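Long-range contact in stage III sporulation protein AH (Bacillus subtilis, PDB 3TUF), which forms with SpoIIQ a mother cell-forespore channel through which mother-cell gene expression triggers sigma-G activity in the forespore during sporulation: residues I141-A149 with N159-H167. Sequence-based numbering, arbitrary orientation.
Sequences IKTQGYEDA and NITVKSDKH
Val162 meets Ala149, Ile141 and Tyr146 where the turn leaving helix 114-143 enters the three-stranded sheet, so this contact is the start of an antiparallel strand pairing joined to a small helix-sheet core. Ala149 and Val162 form a non-hydrogen-bonded pair, their CA atoms 4.4 Å apart, and Ala149 CA makes a bent CA-H...O contact with Thr161 O. Just beyond, Lys163 N donates to Asp148 O (3.2 Å, 164° at the hydrogen), from above the carbonyl plane. The single methyl of Ala149 fits beside Val162 CG2, on the same face of the sheet, while branched Val162 sends its two methyls to different partners. Val162 CG2 lies 3.6 Å from Ile141 CG2; Val162 CG1 sits over one face of the Tyr146 ring, 3.3 Å from Tyr146 CD1. With CG beside its backbone N (chi1 -69°), that ring lies across Val162, Lys163 O and Ser164 OG near its edge. Ile175 of helix 169-177 touches Ile141, Tyr146 and Val162, closing the core. Were Tyr146 an alanine, Val162 CG1 would probably lose its aromatic cover and a gap open beside Ile175. At the exposed margin, the bent chains of Glu147 and Lys163 bring Glu147 OE1 to Lys163 NZ in a weak salt bridge of 3.4 Å. Asp148 OD1 accepts from Ala149 N (2.8 Å), which meets it from above the carboxylate plane, and also forms a salt bridge with Arg89. Apolar burial thus ties helix to sheet, one backbone bond from Lys163 N carries the strand pairing on toward the helix, and the long ionic pair is likely to add little.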
ATOM      1  N   ILE B 141      -5.508 -13.175   2.182  1.00 32.84           N
ATOM      2  CA  ILE B 141      -5.875 -14.185   1.190  1.00 38.12           C
ATOM      3  C   ILE B 141      -4.704 -15.076   0.943  1.00 39.06           C
ATOM      4  O   ILE B 141      -4.842 -16.301   0.810  1.00 41.44           O
ATOM      5  CB  ILE B 141      -6.079 -13.550  -0.200  1.00 41.14           C
ATOM      6  CG1 ILE B 141      -6.837 -12.205  -0.085  1.00 47.99           C
ATOM      7  CG2 ILE B 141      -6.599 -14.593  -1.278  1.00 36.46           C
ATOM      8  CD1 ILE B 141      -8.260 -12.268  -0.158  1.00 41.10           C
ATOM      9  N   LYS B 142      -3.542 -14.427   0.832  1.00 43.96           N
ATOM     10  CA  LYS B 142      -2.331 -15.131   0.486  1.00 54.36           C
ATOM     11  C   LYS B 142      -2.124 -16.155   1.574  1.00 52.37           C
ATOM     12  O   LYS B 142      -1.854 -17.346   1.273  1.00 56.22           O
ATOM     13  CB  LYS B 142      -1.130 -14.183   0.360  1.00 53.77           C
ATOM     14  CG  LYS B 142      -1.087 -13.441  -1.014  1.00 52.24           C
ATOM     15  CD  LYS B 142       0.226 -12.553  -1.315  1.00 61.87           C
ATOM     16  CE  LYS B 142       0.558 -11.532  -0.170  1.00 66.34           C
ATOM     17  NZ  LYS B 142       1.312 -10.306  -0.524  1.00 66.80           N
ATOM     18  N   THR B 143      -2.322 -15.723   2.836  1.00 46.45           N
ATOM     19  CA  THR B 143      -2.186 -16.669   3.973  1.00 46.47           C
ATOM     20  C   THR B 143      -3.178 -17.812   3.841  1.00 44.33           C
ATOM     21  O   THR B 143      -2.989 -18.853   4.479  1.00 43.64           O
ATOM     22  CB  THR B 143      -2.412 -16.112   5.423  1.00 46.28           C
ATOM     23  OG1 THR B 143      -3.805 -16.217   5.764  1.00 38.22           O
ATOM     24  CG2 THR B 143      -1.927 -14.705   5.620  1.00 40.76           C
ATOM     25  N   GLN B 144      -4.250 -17.641   3.065  1.00 38.90           N
ATOM     26  CA  GLN B 144      -5.150 -18.781   2.963  1.00 40.99           C
ATOM     27  C   GLN B 144      -4.765 -19.766   1.876  1.00 44.88           C
ATOM     28  O   GLN B 144      -5.582 -20.562   1.447  1.00 57.42           O
ATOM     29  CB  GLN B 144      -6.633 -18.353   2.881  1.00 36.14           C
ATOM     30  CG  GLN B 144      -7.045 -17.542   4.121  1.00 41.51           C
ATOM     31  CD  GLN B 144      -6.893 -18.346   5.407  1.00 43.36           C
ATOM     32  OE1 GLN B 144      -6.169 -17.960   6.339  1.00 49.86           O
ATOM     33  NE2 GLN B 144      -7.550 -19.443   5.468  1.00 35.95           N
ATOM     34  N   GLY B 145      -3.519 -19.737   1.448  1.00 50.62           N
ATOM     35  CA  GLY B 145      -3.085 -20.660   0.420  1.00 53.06           C
ATOM     36  C   GLY B 145      -3.322 -20.111  -0.965  1.00 58.27           C
ATOM     37  O   GLY B 145      -3.418 -20.870  -1.920  1.00 52.88           O
ATOM     38  N   TYR B 146      -3.448 -18.808  -1.132  1.00 59.64           N
ATOM     39  CA  TYR B 146      -3.453 -18.363  -2.532  1.00 62.06           C
ATOM     40  C   TYR B 146      -2.089 -17.827  -2.878  1.00 68.49           C
ATOM     41  O   TYR B 146      -1.481 -17.072  -2.093  1.00 71.54           O
ATOM     42  CB  TYR B 146      -4.566 -17.375  -2.858  1.00 50.97           C
ATOM     43  CG  TYR B 146      -5.948 -18.015  -2.822  1.00 54.45           C
ATOM     44  CD1 TYR B 146      -6.419 -18.785  -3.897  1.00 54.74           C
ATOM     45  CD2 TYR B 146      -6.759 -17.867  -1.722  1.00 44.14           C
ATOM     46  CE1 TYR B 146      -7.684 -19.400  -3.862  1.00 66.01           C
ATOM     47  CE2 TYR B 146      -8.010 -18.470  -1.665  1.00 62.32           C
ATOM     48  CZ  TYR B 146      -8.483 -19.236  -2.734  1.00 71.02           C
ATOM     49  OH  TYR B 146      -9.732 -19.839  -2.661  1.00 79.03           O
ATOM     50  N   GLU B 147      -1.596 -18.254  -4.038  1.00 63.68           N
ATOM     51  CA  GLU B 147      -0.252 -17.874  -4.516  1.00 67.51           C
ATOM     52  C   GLU B 147      -0.064 -16.347  -4.737  1.00 57.94           C
ATOM     53  O   GLU B 147       0.997 -15.776  -4.449  1.00 63.03           O
ATOM     54  CB  GLU B 147       0.083 -18.689  -5.765  1.00 84.79           C
ATOM     55  CG  GLU B 147       1.317 -18.262  -6.527  1.00101.25           C
ATOM     56  CD  GLU B 147       1.020 -18.141  -8.013  1.00110.79           C
ATOM     57  OE1 GLU B 147       1.405 -17.109  -8.620  1.00124.70           O
ATOM     58  OE2 GLU B 147       0.365 -19.065  -8.565  1.00112.81           O
ATOM     59  N   ASP B 148      -1.099 -15.679  -5.221  1.00 52.37           N
ATOM     60  CA  ASP B 148      -1.082 -14.222  -5.292  1.00 57.48           C
ATOM     61  C   ASP B 148      -2.535 -13.752  -5.305  1.00 50.37           C
ATOM     62  O   ASP B 148      -3.430 -14.541  -5.634  1.00 46.54           O
ATOM     63  CB  ASP B 148      -0.350 -13.746  -6.559  1.00 51.66           C
ATOM     64  CG  ASP B 148       0.101 -12.277  -6.469  1.00 57.03           C
ATOM     65  OD1 ASP B 148      -0.208 -11.582  -5.456  1.00 61.02           O
ATOM     66  OD2 ASP B 148       0.779 -11.812  -7.425  1.00 64.62           O
ATOM     67  N   ALA B 149      -2.761 -12.486  -4.943  1.00 44.92           N
ATOM     68  CA  ALA B 149      -4.087 -11.880  -4.956  1.00 46.84           C
ATOM     69  C   ALA B 149      -4.008 -10.397  -5.221  1.00 43.40           C
ATOM     70  O   ALA B 149      -3.008  -9.768  -4.888  1.00 53.15           O
ATOM     71  CB  ALA B 149      -4.775 -12.090  -3.634  1.00 53.84           C
ATOM     72  N   ASN B 159     -13.123  -5.187  -6.021  1.00 39.10           N
ATOM     73  CA  ASN B 159     -12.717  -6.227  -6.956  1.00 34.81           C
ATOM     74  C   ASN B 159     -11.549  -6.937  -6.450  1.00 36.11           C
ATOM     75  O   ASN B 159     -10.582  -6.288  -5.991  1.00 44.57           O
ATOM     76  CB  ASN B 159     -12.351  -5.634  -8.308  1.00 46.84           C
ATOM     77  CG  ASN B 159     -13.551  -5.308  -9.062  1.00 51.11           C
ATOM     78  OD1 ASN B 159     -13.993  -4.128  -9.100  1.00 57.07           O
ATOM     79  ND2 ASN B 159     -14.194  -6.361  -9.611  1.00 53.63           N
ATOM     80  N   ILE B 160     -11.605  -8.256  -6.533  1.00 34.55           N
ATOM     81  CA  ILE B 160     -10.575  -9.044  -5.919  1.00 30.78           C
ATOM     82  C   ILE B 160     -10.295 -10.089  -6.907  1.00 34.99           C
ATOM     83  O   ILE B 160     -11.212 -10.797  -7.371  1.00 33.97           O
ATOM     84  CB  ILE B 160     -11.105  -9.780  -4.714  1.00 35.86           C
ATOM     85  CG1 ILE B 160     -11.595  -8.768  -3.664  1.00 36.55           C
ATOM     86  CG2 ILE B 160     -10.047 -10.869  -4.152  1.00 33.11           C
ATOM     87  CD1 ILE B 160     -12.231  -9.474  -2.455  1.00 26.71           C
ATOM     88  N   THR B 161      -9.020 -10.209  -7.246  1.00 31.82           N
ATOM     89  CA  THR B 161      -8.651 -11.200  -8.234  1.00 38.25           C
ATOM     90  C   THR B 161      -7.612 -12.058  -7.594  1.00 37.44           C
ATOM     91  O   THR B 161      -6.666 -11.558  -6.927  1.00 42.41           O
ATOM     92  CB  THR B 161      -8.151 -10.571  -9.562  1.00 37.12           C
ATOM     93  OG1 THR B 161      -8.997  -9.458  -9.890  1.00 40.60           O
ATOM     94  CG2 THR B 161      -8.168 -11.622 -10.717  1.00 35.62           C
ATOM     95  N   VAL B 162      -7.811 -13.355  -7.773  1.00 40.73           N
ATOM     96  CA  VAL B 162      -7.024 -14.337  -7.083  1.00 44.30           C
ATOM     97  C   VAL B 162      -6.462 -15.276  -8.162  1.00 50.34           C
ATOM     98  O   VAL B 162      -7.164 -15.648  -9.115  1.00 56.53           O
ATOM     99  CB  VAL B 162      -7.928 -14.978  -5.998  1.00 43.26           C
ATOM    100  CG1 VAL B 162      -7.655 -16.443  -5.800  1.00 52.39           C
ATOM    101  CG2 VAL B 162      -7.788 -14.183  -4.702  1.00 44.79           C
ATOM    102  N   LYS B 163      -5.167 -15.576  -8.075  1.00 56.75           N
ATOM    103  CA  LYS B 163      -4.558 -16.601  -8.925  1.00 63.26           C
ATOM    104  C   LYS B 163      -5.063 -17.947  -8.461  1.00 65.98           C
ATOM    105  O   LYS B 163      -4.957 -18.238  -7.274  1.00 67.89           O
ATOM    106  CB  LYS B 163      -3.041 -16.565  -8.780  1.00 63.64           C
ATOM    107  CG  LYS B 163      -2.314 -15.752  -9.872  1.00 74.77           C
ATOM    108  CD  LYS B 163      -2.234 -16.499 -11.208  1.00 89.52           C
ATOM    109  CE  LYS B 163      -1.159 -15.908 -12.139  1.00 95.06           C
ATOM    110  NZ  LYS B 163       0.186 -16.431 -11.771  1.00 93.44           N
ATOM    111  N   SER B 164      -5.624 -18.754  -9.363  1.00 68.92           N
ATOM    112  CA  SER B 164      -6.141 -20.095  -9.013  1.00 79.39           C
ATOM    113  C   SER B 164      -6.715 -20.858 -10.214  1.00 87.71           C
ATOM    114  O   SER B 164      -7.384 -20.269 -11.084  1.00 91.66           O
ATOM    115  CB  SER B 164      -7.208 -20.022  -7.892  1.00 75.65           C
ATOM    116  OG  SER B 164      -7.553 -21.308  -7.395  1.00 71.98           O
ATOM    117  N   ASP B 165      -6.475 -22.172 -10.237  1.00 79.49           N
ATOM    118  CA  ASP B 165      -6.979 -23.039 -11.301  1.00 93.47           C
ATOM    119  C   ASP B 165      -8.357 -23.560 -10.998  1.00 91.86           C
ATOM    120  O   ASP B 165      -9.246 -23.522 -11.845  1.00100.12           O
ATOM    121  CB  ASP B 165      -6.014 -24.180 -11.544  1.00 96.82           C
ATOM    122  CG  ASP B 165      -4.775 -23.713 -12.261  1.00101.49           C
ATOM    123  OD1 ASP B 165      -4.912 -23.053 -13.330  1.00103.07           O
ATOM    124  OD2 ASP B 165      -3.670 -23.976 -11.738  1.00109.87           O
ATOM    125  N   LYS B 166      -8.529 -24.034  -9.773  1.00 96.62           N
ATOM    126  CA  LYS B 166      -9.836 -24.392  -9.270  1.00 87.79           C
ATOM    127  C   LYS B 166     -10.512 -23.166  -8.629  1.00 80.20           C
ATOM    128  O   LYS B 166      -9.890 -22.383  -7.932  1.00 81.90           O
ATOM    129  CB  LYS B 166      -9.684 -25.576  -8.314  1.00 96.20           C
ATOM    130  CG  LYS B 166      -9.100 -26.809  -9.033  1.00101.68           C
ATOM    131  CD  LYS B 166      -7.913 -27.408  -8.283  1.00108.86           C
ATOM    132  CE  LYS B 166      -8.342 -28.132  -7.009  1.00112.28           C
ATOM    133  NZ  LYS B 166      -9.117 -29.355  -7.338  1.00119.34           N
ATOM    134  N   HIS B 167     -11.784 -22.975  -8.942  1.00 70.98           N
ATOM    135  CA  HIS B 167     -12.624 -21.989  -8.269  1.00 72.38           C
ATOM    136  C   HIS B 167     -13.923 -22.684  -7.850  1.00 61.49           C
ATOM    137  O   HIS B 167     -14.341 -23.657  -8.485  1.00 63.22           O
ATOM    138  CB  HIS B 167     -12.914 -20.797  -9.190  1.00 76.11           C
ATOM    139  CG  HIS B 167     -13.665 -21.148 -10.450  1.00 84.16           C
ATOM    140  ND1 HIS B 167     -13.188 -22.044 -11.389  1.00 83.18           N
ATOM    141  CD2 HIS B 167     -14.848 -20.697 -10.935  1.00 80.12           C
ATOM    142  CE1 HIS B 167     -14.057 -22.150 -12.379  1.00 84.88           C
ATOM    143  NE2 HIS B 167     -15.073 -21.343 -12.128  1.00 79.38           N
TER